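Local coordinates for extracellular solute-binding protein family 5 (Brucella melitensis, PDB 4ONY) that probably captures peptides or related solutes in the periplasm and hands them to an ABC transporter for import, at residues E116-P121 / G165-R170; S262-F267 / K285-P290; A377-A382 / D521-A526. One frame throughout, in Å; residues are numbered along the deposited sequence. Where two conformers were deposited one is given.

Contact 1 (E116-P121 / G165-R170)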
loop_
_atom_site.group_PDB
_atom_site.type_symbol
_atom_site.label_atom_id
_atom_site.label_comp_id
_atom_site.label_asym_id
_atom_site.label_seq_id
_atom_site.Cartn_x
_atom_site.Cartn_y
_atom_site.Cartn_z
ATOM N N GLU A 116 -11.672 -2.696 25.073
ATOM C CA GLU A 116 -11.061 -3.413 26.179
ATOM C C GLU A 116 -10.512 -4.771 25.704
ATOM O O GLU A 116 -11.187 -5.492 24.999
ATOM C CB GLU A 116 -12.067 -3.577 27.330
ATOM C CG GLU A 116 -11.525 -4.372 28.529
ATOM C CD GLU A 116 -12.441 -4.283 29.771
ATOM O OE1 GLU A 116 -13.488 -3.630 29.716
ATOM O OE2 GLU A 116 -12.095 -4.788 30.847
ATOM N N PHE A 117 -9.277 -5.071 26.087
ATOM C CA PHE A 117 -8.559 -6.272 25.660
ATOM C C PHE A 117 -8.264 -7.091 26.868
ATOM O O PHE A 117 -7.907 -6.532 27.926
ATOM C CB PHE A 117 -7.227 -5.886 25.022
ATOM C CG PHE A 117 -7.368 -4.994 23.820
ATOM C CD1 PHE A 117 -7.655 -5.532 22.559
ATOM C CD2 PHE A 117 -7.201 -3.623 23.937
ATOM C CE1 PHE A 117 -7.781 -4.711 21.438
ATOM C CE2 PHE A 117 -7.357 -2.807 22.835
ATOM C CZ PHE A 117 -7.632 -3.345 21.582
ATOM N N THR A 118 -8.385 -8.398 26.736
ATOM C CA THR A 118 -7.967 -9.300 27.781
ATOM C C THR A 118 -6.843 -10.134 27.210
ATOM O O THR A 118 -7.019 -10.784 26.184
ATOM C CB THR A 118 -9.131 -10.164 28.264
ATOM O OG1 THR A 118 -10.206 -9.305 28.628
ATOM C CG2 THR A 118 -8.744 -11.054 29.456
ATOM N N LEU A 119 -5.682 -10.055 27.860
ATOM C CA LEU A 119 -4.484 -10.740 27.404
ATOM C C LEU A 119 -4.588 -12.242 27.630
ATOM O O LEU A 119 -5.237 -12.704 28.565
ATOM C CB LEU A 119 -3.247 -10.228 28.134
ATOM C CG LEU A 119 -2.986 -8.713 28.050
ATOM C CD1 LEU A 119 -1.752 -8.335 28.870
ATOM C CD2 LEU A 119 -2.805 -8.325 26.602
ATOM N N ASN A 120 -3.950 -12.981 26.741
ATOM C CA ASN A 120 -3.864 -14.415 26.841
ATOM C C ASN A 120 -2.932 -14.787 28.000
ATOM O O ASN A 120 -1.808 -14.276 28.076
ATOM C CB ASN A 120 -3.303 -14.945 25.522
ATOM C CG ASN A 120 -3.398 -16.449 25.422
ATOM O OD1 ASN A 120 -2.938 -17.180 26.337
ATOM N ND2 ASN A 120 -3.960 -16.931 24.326
ATOM N N PRO A 121 -3.393 -15.634 28.921
ATOM C CA PRO A 121 -2.504 -15.902 30.082
ATOM C C PRO A 121 -1.205 -16.635 29.744
ATOM O O PRO A 121 -0.276 -16.611 30.541
ATOM C CB PRO A 121 -3.370 -16.742 31.014
ATOM C CG PRO A 121 -4.470 -17.291 30.143
ATOM C CD PRO A 121 -4.709 -16.266 29.058
ATOM N N GLY A 165 -8.749 -5.600 35.237
ATOM C CA GLY A 165 -8.804 -6.972 35.793
ATOM C C GLY A 165 -7.388 -7.492 35.797
ATOM O O GLY A 165 -6.478 -6.773 35.383
ATOM N N GLU A 166 -7.191 -8.740 36.200
ATOM C CA GLU A 166 -5.847 -9.270 36.304
ATOM C C GLU A 166 -5.097 -9.141 34.990
ATOM O O GLU A 166 -3.910 -8.834 35.007
ATOM C CB GLU A 166 -5.808 -10.744 36.750
ATOM C CG GLU A 166 -4.366 -11.237 36.733
ATOM C CD GLU A 166 -4.111 -12.541 37.449
ATOM O OE1 GLU A 166 -5.047 -13.383 37.577
ATOM O OE2 GLU A 166 -2.932 -12.714 37.853
ATOM N N ARG A 167 -5.796 -9.379 33.872
ATOM C CA ARG A 167 -5.190 -9.389 32.561
ATOM C C ARG A 167 -5.933 -8.499 31.567
ATOM O O ARG A 167 -5.747 -8.671 30.365
ATOM C CB ARG A 167 -5.124 -10.813 32.019
ATOM C CG ARG A 167 -4.390 -11.768 32.925
ATOM C CD ARG A 167 -4.099 -13.058 32.247
ATOM N NE ARG A 167 -5.285 -13.558 31.596
ATOM C CZ ARG A 167 -6.281 -14.187 32.219
ATOM N NH1 ARG A 167 -7.328 -14.601 31.510
ATOM N NH2 ARG A 167 -6.238 -14.410 33.540
ATOM N N SER A 168 -6.753 -7.557 32.054
ATOM C CA SER A 168 -7.578 -6.697 31.172
ATOM C C SER A 168 -7.189 -5.232 31.189
ATOM O O SER A 168 -6.929 -4.661 32.236
ATOM C CB SER A 168 -9.044 -6.765 31.562
ATOM O OG SER A 168 -9.583 -7.962 31.093
ATOM N N VAL A 169 -7.223 -4.619 30.024
ATOM C CA VAL A 169 -6.892 -3.220 29.880
ATOM C C VAL A 169 -7.903 -2.521 28.996
ATOM O O VAL A 169 -8.227 -2.984 27.916
ATOM C CB VAL A 169 -5.445 -3.034 29.394
ATOM C CG1 VAL A 169 -5.192 -3.695 28.017
ATOM C CG2 VAL A 169 -5.116 -1.568 29.331
ATOM N N ARG A 170 -8.389 -1.380 29.441
ATOM C CA ARG A 170 -9.382 -0.615 28.700
ATOM C C ARG A 170 -8.856 0.754 28.264
ATOM O O ARG A 170 -8.276 1.473 29.057
ATOM C CB ARG A 170 -10.652 -0.418 29.538
ATOM C CG ARG A 170 -11.680 0.425 28.799
ATOM C CD ARG A 170 -12.956 0.721 29.579
ATOM N NE ARG A 170 -13.801 -0.462 29.684
ATOM C CZ ARG A 170 -15.144 -0.482 29.596
ATOM N NH1 ARG A 170 -15.853 0.640 29.398
ATOM N NH2 ARG A 170 -15.800 -1.642 29.722
HETATM O O HOH W 1 -7.625 -14.307 28.434
#

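Contact 2 (S262-F267 / K285-P290)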
loop_
_atom_site.group_PDB
_atom_site.type_symbol
_atom_site.label_atom_id
_atom_site.label_comp_id
_atom_site.label_asym_id
_atom_site.label_seq_id
_atom_site.Cartn_x
_atom_site.Cartn_y
_atom_site.Cartn_z
ATOM N N SER A 262 23.157 -7.136 -8.065
ATOM C CA SER A 262 23.922 -7.885 -7.074
ATOM C C SER A 262 23.018 -8.905 -6.361
ATOM O O SER A 262 23.386 -10.048 -6.162
ATOM C CB SER A 262 24.507 -6.885 -6.044
ATOM O OG SER A 262 25.277 -7.580 -5.072
ATOM N N LEU A 263 21.821 -8.452 -6.009
ATOM C CA LEU A 263 20.837 -9.269 -5.332
ATOM C C LEU A 263 20.411 -10.442 -6.256
ATOM O O LEU A 263 20.474 -11.614 -5.855
ATOM C CB LEU A 263 19.651 -8.397 -4.936
ATOM C CG LEU A 263 18.746 -8.910 -3.802
ATOM C CD1 LEU A 263 17.975 -7.745 -3.206
ATOM C CD2 LEU A 263 17.770 -9.970 -4.296
ATOM N N PHE A 264 20.058 -10.111 -7.498
ATOM C CA PHE A 264 19.646 -11.093 -8.498
ATOM C C PHE A 264 20.732 -12.145 -8.739
ATOM O O PHE A 264 20.449 -13.332 -8.743
ATOM C CB PHE A 264 19.247 -10.374 -9.792
ATOM C CG PHE A 264 18.656 -11.258 -10.865
ATOM C CD1 PHE A 264 17.457 -11.918 -10.661
ATOM C CD2 PHE A 264 19.286 -11.379 -12.112
ATOM C CE1 PHE A 264 16.910 -12.713 -11.655
ATOM C CE2 PHE A 264 18.731 -12.189 -13.109
ATOM C CZ PHE A 264 17.524 -12.835 -12.881
ATOM N N GLU A 265 21.980 -11.726 -8.874
ATOM C CA GLU A 265 23.083 -12.671 -9.052
ATOM C C GLU A 265 23.200 -13.638 -7.863
ATOM O O GLU A 265 23.489 -14.826 -8.025
ATOM C CB GLU A 265 24.411 -11.947 -9.277
ATOM C CG GLU A 265 24.543 -11.292 -10.637
ATOM C CD GLU A 265 24.442 -12.282 -11.786
ATOM O OE1 GLU A 265 25.064 -13.368 -11.678
ATOM O OE2 GLU A 265 23.720 -11.987 -12.767
ATOM N N SER A 266 22.984 -13.123 -6.662
ATOM C CA SER A 266 23.089 -13.966 -5.471
ATOM C C SER A 266 21.905 -14.982 -5.434
ATOM O O SER A 266 22.079 -16.131 -4.997
ATOM C CB SER A 266 23.090 -13.076 -4.242
ATOM O OG SER A 266 23.313 -13.808 -3.057
ATOM N N PHE A 267 20.713 -14.568 -5.909
ATOM C CA PHE A 267 19.598 -15.489 -6.130
ATOM C C PHE A 267 19.981 -16.590 -7.138
ATOM O O PHE A 267 19.721 -17.777 -6.892
ATOM C CB PHE A 267 18.345 -14.763 -6.616
ATOM C CG PHE A 267 17.219 -15.695 -7.016
ATOM C CD1 PHE A 267 16.579 -16.472 -6.069
ATOM C CD2 PHE A 267 16.821 -15.792 -8.321
ATOM C CE1 PHE A 267 15.569 -17.349 -6.424
ATOM C CE2 PHE A 267 15.791 -16.643 -8.690
ATOM C CZ PHE A 267 15.169 -17.432 -7.746
ATOM N N LYS A 285 13.127 -11.611 -19.894
ATOM C CA LYS A 285 14.388 -11.886 -20.592
ATOM C C LYS A 285 15.419 -12.692 -19.808
ATOM O O LYS A 285 16.189 -13.441 -20.408
ATOM C CB LYS A 285 15.080 -10.550 -20.914
ATOM C CG LYS A 285 14.313 -9.699 -21.892
ATOM C CD LYS A 285 14.248 -10.357 -23.250
ATOM C CE LYS A 285 13.844 -9.360 -24.324
ATOM N NZ LYS A 285 13.945 -9.972 -25.679
ATOM N N LEU A 286 15.523 -12.447 -18.495
ATOM C CA LEU A 286 16.718 -12.860 -17.763
ATOM C C LEU A 286 16.568 -14.081 -16.906
ATOM O O LEU A 286 17.482 -14.404 -16.138
ATOM C CB LEU A 286 17.313 -11.681 -16.955
ATOM C CG LEU A 286 17.727 -10.454 -17.790
ATOM C CD1 LEU A 286 18.345 -9.339 -16.942
ATOM C CD2 LEU A 286 18.678 -10.837 -18.903
ATOM N N TYR A 287 15.460 -14.809 -17.045
ATOM C CA TYR A 287 15.292 -16.050 -16.318
ATOM C C TYR A 287 15.518 -17.235 -17.256
ATOM O O TYR A 287 14.875 -18.268 -17.140
ATOM C CB TYR A 287 13.911 -16.107 -15.640
ATOM C CG TYR A 287 13.760 -15.178 -14.448
ATOM C CD1 TYR A 287 13.575 -13.828 -14.619
ATOM C CD2 TYR A 287 13.811 -15.657 -13.136
ATOM C CE1 TYR A 287 13.453 -12.983 -13.524
ATOM C CE2 TYR A 287 13.683 -14.812 -12.047
ATOM C CZ TYR A 287 13.479 -13.477 -12.251
ATOM O OH TYR A 287 13.346 -12.600 -11.186
ATOM N N ASP A 288 16.436 -17.048 -18.190
ATOM C CA ASP A 288 16.868 -18.078 -19.130
ATOM C C ASP A 288 18.116 -18.829 -18.622
ATOM O O ASP A 288 18.893 -19.277 -19.396
ATOM C CB ASP A 288 17.172 -17.441 -20.519
ATOM C CG ASP A 288 18.168 -16.243 -20.457
ATOM O OD1 ASP A 288 18.482 -15.725 -19.360
ATOM O OD2 ASP A 288 18.592 -15.756 -21.516
ATOM N N PHE A 289 18.326 -18.945 -17.336
ATOM C CA PHE A 289 19.498 -19.638 -16.798
ATOM C C PHE A 289 19.120 -21.080 -16.435
ATOM O O PHE A 289 17.933 -21.396 -16.347
ATOM C CB PHE A 289 20.108 -18.869 -15.617
ATOM C CG PHE A 289 19.162 -18.596 -14.481
ATOM C CD1 PHE A 289 18.378 -17.468 -14.474
ATOM C CD2 PHE A 289 19.116 -19.437 -13.384
ATOM C CE1 PHE A 289 17.546 -17.187 -13.382
ATOM C CE2 PHE A 289 18.277 -19.169 -12.304
ATOM C CZ PHE A 289 17.504 -18.037 -12.299
ATOM N N PRO A 290 20.112 -21.980 -16.349
ATOM C CA PRO A 290 19.841 -23.423 -16.366
ATOM C C PRO A 290 18.900 -23.909 -15.298
ATOM O O PRO A 290 18.042 -24.743 -15.594
ATOM C CB PRO A 290 21.226 -24.042 -16.160
ATOM C CG PRO A 290 22.156 -23.075 -16.815
ATOM C CD PRO A 290 21.559 -21.702 -16.515
#

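Contact 3 (A377-A382 / D521-A526)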
loop_
_atom_site.group_PDB
_atom_site.type_symbol
_atom_site.label_atom_id
_atom_site.label_comp_id
_atom_site.label_asym_id
_atom_site.label_seq_id
_atom_site.Cartn_x
_atom_site.Cartn_y
_atom_site.Cartn_z
ATOM N N ALA A 377 -26.291 12.630 -6.402
ATOM C CA ALA A 377 -27.387 13.463 -6.925
ATOM C C ALA A 377 -27.218 14.971 -6.629
ATOM O O ALA A 377 -27.538 15.806 -7.442
ATOM C CB ALA A 377 -28.713 12.969 -6.356
ATOM N N PRO A 378 -26.655 15.337 -5.479
ATOM C CA PRO A 378 -26.448 16.762 -5.251
ATOM C C PRO A 378 -25.315 17.398 -6.084
ATOM O O PRO A 378 -25.124 18.606 -5.995
ATOM C CB PRO A 378 -26.040 16.818 -3.763
ATOM C CG PRO A 378 -26.649 15.591 -3.171
ATOM C CD PRO A 378 -26.425 14.565 -4.257
ATOM N N PHE A 379 -24.596 16.608 -6.896
ATOM C CA PHE A 379 -23.446 17.094 -7.612
ATOM C C PHE A 379 -23.607 16.775 -9.071
ATOM O O PHE A 379 -22.852 15.977 -9.624
ATOM C CB PHE A 379 -22.166 16.471 -7.032
ATOM C CG PHE A 379 -22.017 16.718 -5.567
ATOM C CD1 PHE A 379 -21.632 18.002 -5.094
ATOM C CD2 PHE A 379 -22.329 15.721 -4.650
ATOM C CE1 PHE A 379 -21.554 18.235 -3.746
ATOM C CE2 PHE A 379 -22.258 15.959 -3.304
ATOM C CZ PHE A 379 -21.857 17.208 -2.860
ATOM N N PRO A 380 -24.594 17.379 -9.737
ATOM C CA PRO A 380 -25.004 16.871 -11.050
ATOM C C PRO A 380 -23.936 16.828 -12.162
ATOM O O PRO A 380 -24.057 16.018 -13.094
ATOM C CB PRO A 380 -26.172 17.806 -11.450
ATOM C CG PRO A 380 -26.027 19.021 -10.575
ATOM C CD PRO A 380 -25.418 18.522 -9.285
ATOM N N GLY A 381 -22.935 17.692 -12.107
ATOM C CA GLY A 381 -21.908 17.691 -13.156
ATOM C C GLY A 381 -20.683 16.812 -12.922
ATOM O O GLY A 381 -19.826 16.680 -13.816
ATOM N N ALA A 382 -20.615 16.199 -11.743
ATOM C CA ALA A 382 -19.397 15.648 -11.172
ATOM C C ALA A 382 -18.919 14.339 -11.802
ATOM O O ALA A 382 -17.721 14.052 -11.780
ATOM C CB ALA A 382 -19.565 15.466 -9.694
ATOM N N ASP A 521 -13.069 20.165 -5.085
ATOM C CA ASP A 521 -14.384 19.951 -5.642
ATOM C C ASP A 521 -15.229 19.466 -4.480
ATOM O O ASP A 521 -14.917 18.465 -3.852
ATOM C CB ASP A 521 -14.354 18.891 -6.730
ATOM C CG ASP A 521 -15.706 18.699 -7.417
ATOM O OD1 ASP A 521 -16.740 19.124 -6.873
ATOM O OD2 ASP A 521 -15.728 18.064 -8.499
ATOM N N PRO A 522 -16.304 20.192 -4.188
ATOM C CA PRO A 522 -17.177 19.700 -3.124
ATOM C C PRO A 522 -17.677 18.261 -3.326
ATOM O O PRO A 522 -18.032 17.615 -2.351
ATOM C CB PRO A 522 -18.355 20.679 -3.160
ATOM C CG PRO A 522 -17.816 21.931 -3.823
ATOM C CD PRO A 522 -16.750 21.476 -4.779
ATOM N N ALA A 523 -17.787 17.773 -4.560
ATOM C CA ALA A 523 -18.243 16.374 -4.749
ATOM C C ALA A 523 -17.199 15.410 -4.221
ATOM O O ALA A 523 -17.531 14.379 -3.622
ATOM C CB ALA A 523 -18.568 16.083 -6.208
ATOM N N VAL A 524 -15.923 15.727 -4.440
ATOM C CA VAL A 524 -14.842 14.879 -3.936
ATOM C C VAL A 524 -14.907 14.891 -2.420
ATOM O O VAL A 524 -14.880 13.842 -1.772
ATOM C CB VAL A 524 -13.453 15.375 -4.417
ATOM C CG1 VAL A 524 -12.334 14.712 -3.619
ATOM C CG2 VAL A 524 -13.262 15.171 -5.919
ATOM N N ASP A 525 -14.961 16.086 -1.837
ATOM C CA ASP A 525 -15.018 16.186 -0.386
ATOM C C ASP A 525 -16.181 15.386 0.171
ATOM O O ASP A 525 -16.031 14.684 1.177
ATOM C CB ASP A 525 -15.117 17.625 0.081
ATOM C CG ASP A 525 -13.873 18.468 -0.281
ATOM O OD1 ASP A 525 -12.838 17.974 -0.720
ATOM O OD2 ASP A 525 -13.943 19.688 -0.139
ATOM N N ALA A 526 -17.340 15.481 -0.467
ATOM C CA ALA A 526 -18.538 14.762 0.006
ATOM C C ALA A 526 -18.387 13.225 -0.069
ATOM O O ALA A 526 -18.867 12.510 0.818
ATOM C CB ALA A 526 -19.768 15.188 -0.778
#

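Contact 1 (E116-P121 / G165-R170)
F117 and V169 face each other as a hydrogen-bonded antiparallel pair: F117 N donates a hydrogen bond to V169 O at 3.0 Å, and V169 N donates one to F117 O. One further backbone bond, from L119 N to R167 O at 2.9 Å, carries the pairing to the end of the strand. The non-hydrogen-bonded pairs E116 with R170 and T118 with S168 flank the F117-V169 pair; there CA-H groups lean on carbonyl oxygens, as in E116 CA to V169 O.

Charged and polar side chains sit on the face of those two pairs, which is partly open to solvent. R170 forms a side-on salt bridge to E116, two nitrogens gripping the single oxygen OE1: NH2 (3.0 Å) nearly along the C-O bond, NE (3.2 Å) from above the carboxylate plane. That oxygen lies close to the guanidinium plane, although the carboxylate is twisted 69° from it. The other oxygen, OE2, bonds to T164 OG1 of strand 158-165. Next along, T118 OG1 meets S168 OG at 2.9 Å; two short hydroxyl side chains suit a place where the backbones come close.

R167 reaches beyond the paired strands. Its chain bends at chi3 (-48°), bringing NE to L119 O at 3.1 Å while P121 CB lies over one guanidinium face. A water links NH1 of R167 to the same carbonyl.

The other face is apolar: F117 CB touches V169 CG1 at 4.2 Å, and the phenylalanine ring packs on I185 and A186 of helix 181-187. Beta-branched and aromatic residues suit such a half-buried strand. Polar on one face and apolar on the other, these neighbours are typical of an antiparallel sheet backed by a helix, here the sheet containing strands 97-108, 114-119, 158-165 and 168-173.

Contact 2 (S262-F267 / K285-P290)
F264 leaves helix 260-268 toward the loop at 285-290, and its ring carries most of the contact. From CB the chain runs with CG anti to the backbone N (chi1 -174°), a torsion that carries the ring toward the loop. CB and CG make no close approach to the loop; the far rim of the ring does the touching. On one side of that rim CE2 rests against L286 CB at 4.1 Å. At the tip, CZ comes to 3.6 Å from the carbonyl oxygen L286 O, which lies at the ring edge near its plane, where the weakly positive C-H rim suits a carbonyl oxygen.

On the other side CE1 approaches CZ of Y287 at 3.6 Å. Here the edge of F264 is directed at the face of the tyrosine, an edge-to-face (T-shaped) pair with centroids 5.2 Å apart and planes inclined by 67°. Tyrosine suits the place because its ring supplies this face while its hydroxyl, OH, is hydrogen-bonded to E277 OE1, so the polar end of a buried side chain has a partner.

One helical turn further on, F267 points the same way. Its CE2 lies 4.2 Å from F289 CZ and 4.4 Å from Y287 CE2, while F289 also approaches the tip of F264, its CE1 being 4.4 Å from F264 CZ. F289 occupies the N-cap position of the short helix 290-293, and its ring packs back on the phenylalanines of helix 260-268. Beyond the two segments, F275 meets F264 edge-to-face and W571 meets F267. No hydrogen bond joins helix and loop; interlocking rings hold them, an aromatic cluster between helix 260-268 and the loop joining helices 280-285 and 290-293.

Contact 3 (A377-A382 / D521-A526)
F379 lays its ring broadside against the first turn of helix 522-533. A523 is the bump beneath it: its CA stands 3.8 Å from the ring centroid and only 11° off the normal, a CH-pi contact over the face, while its CB presses on F379 CG at 3.6 Å. With CG of F379 anti to the carbonyl carbon (chi1 -56°), the ring swings across to the helix, and P378 CB lies over its opposite face.

The far rim of the ring slots along the helix surface. F379 CZ meets A526 CB at 3.6 Å, one turn beyond A523, and CE1 reaches P522 CB at 4.1 Å. Alanines at i and i+3 are small enough to let the flat ring lie close on the helix, face on A523 and rim against A526 CB. This packs the loop between helices 370-376 and 385-389 on the N-terminal end of helix 522-533. D521 is the N-cap of this helix: its OD1 accepts from A523 N at 2.9 Å, fixing the turn on which the ring rests.

The loop supplies a second, smaller bump. A type I turn from F379 to A382, closed by A382 N to F379 O, brings A382 CB to 3.7 Å from A523 CB, so that the methyl of A523 fits into the corner formed by F379 and A382.

Contacts 1, 2 and 3 follow one another along the chain without overlap, and they lie far apart: their centres are about 50 Å (1 and 2), 46 Å (1 and 3) and 51 Å (2 and 3) from one another, and none touches another. Contact 1 joins two strands of an antiparallel sheet, contact 2 packs helix 260-268 against the loop between helices 280-285 and 290-293, and contact 3 sets a loop on helix 522-533. They share no helix or strand. Contacts 2 and 3 lie on opposite sides of the chain's centre. The three thus lie in separate outer parts of the large solute-binding fold, with 17 to 138 residues between their segments.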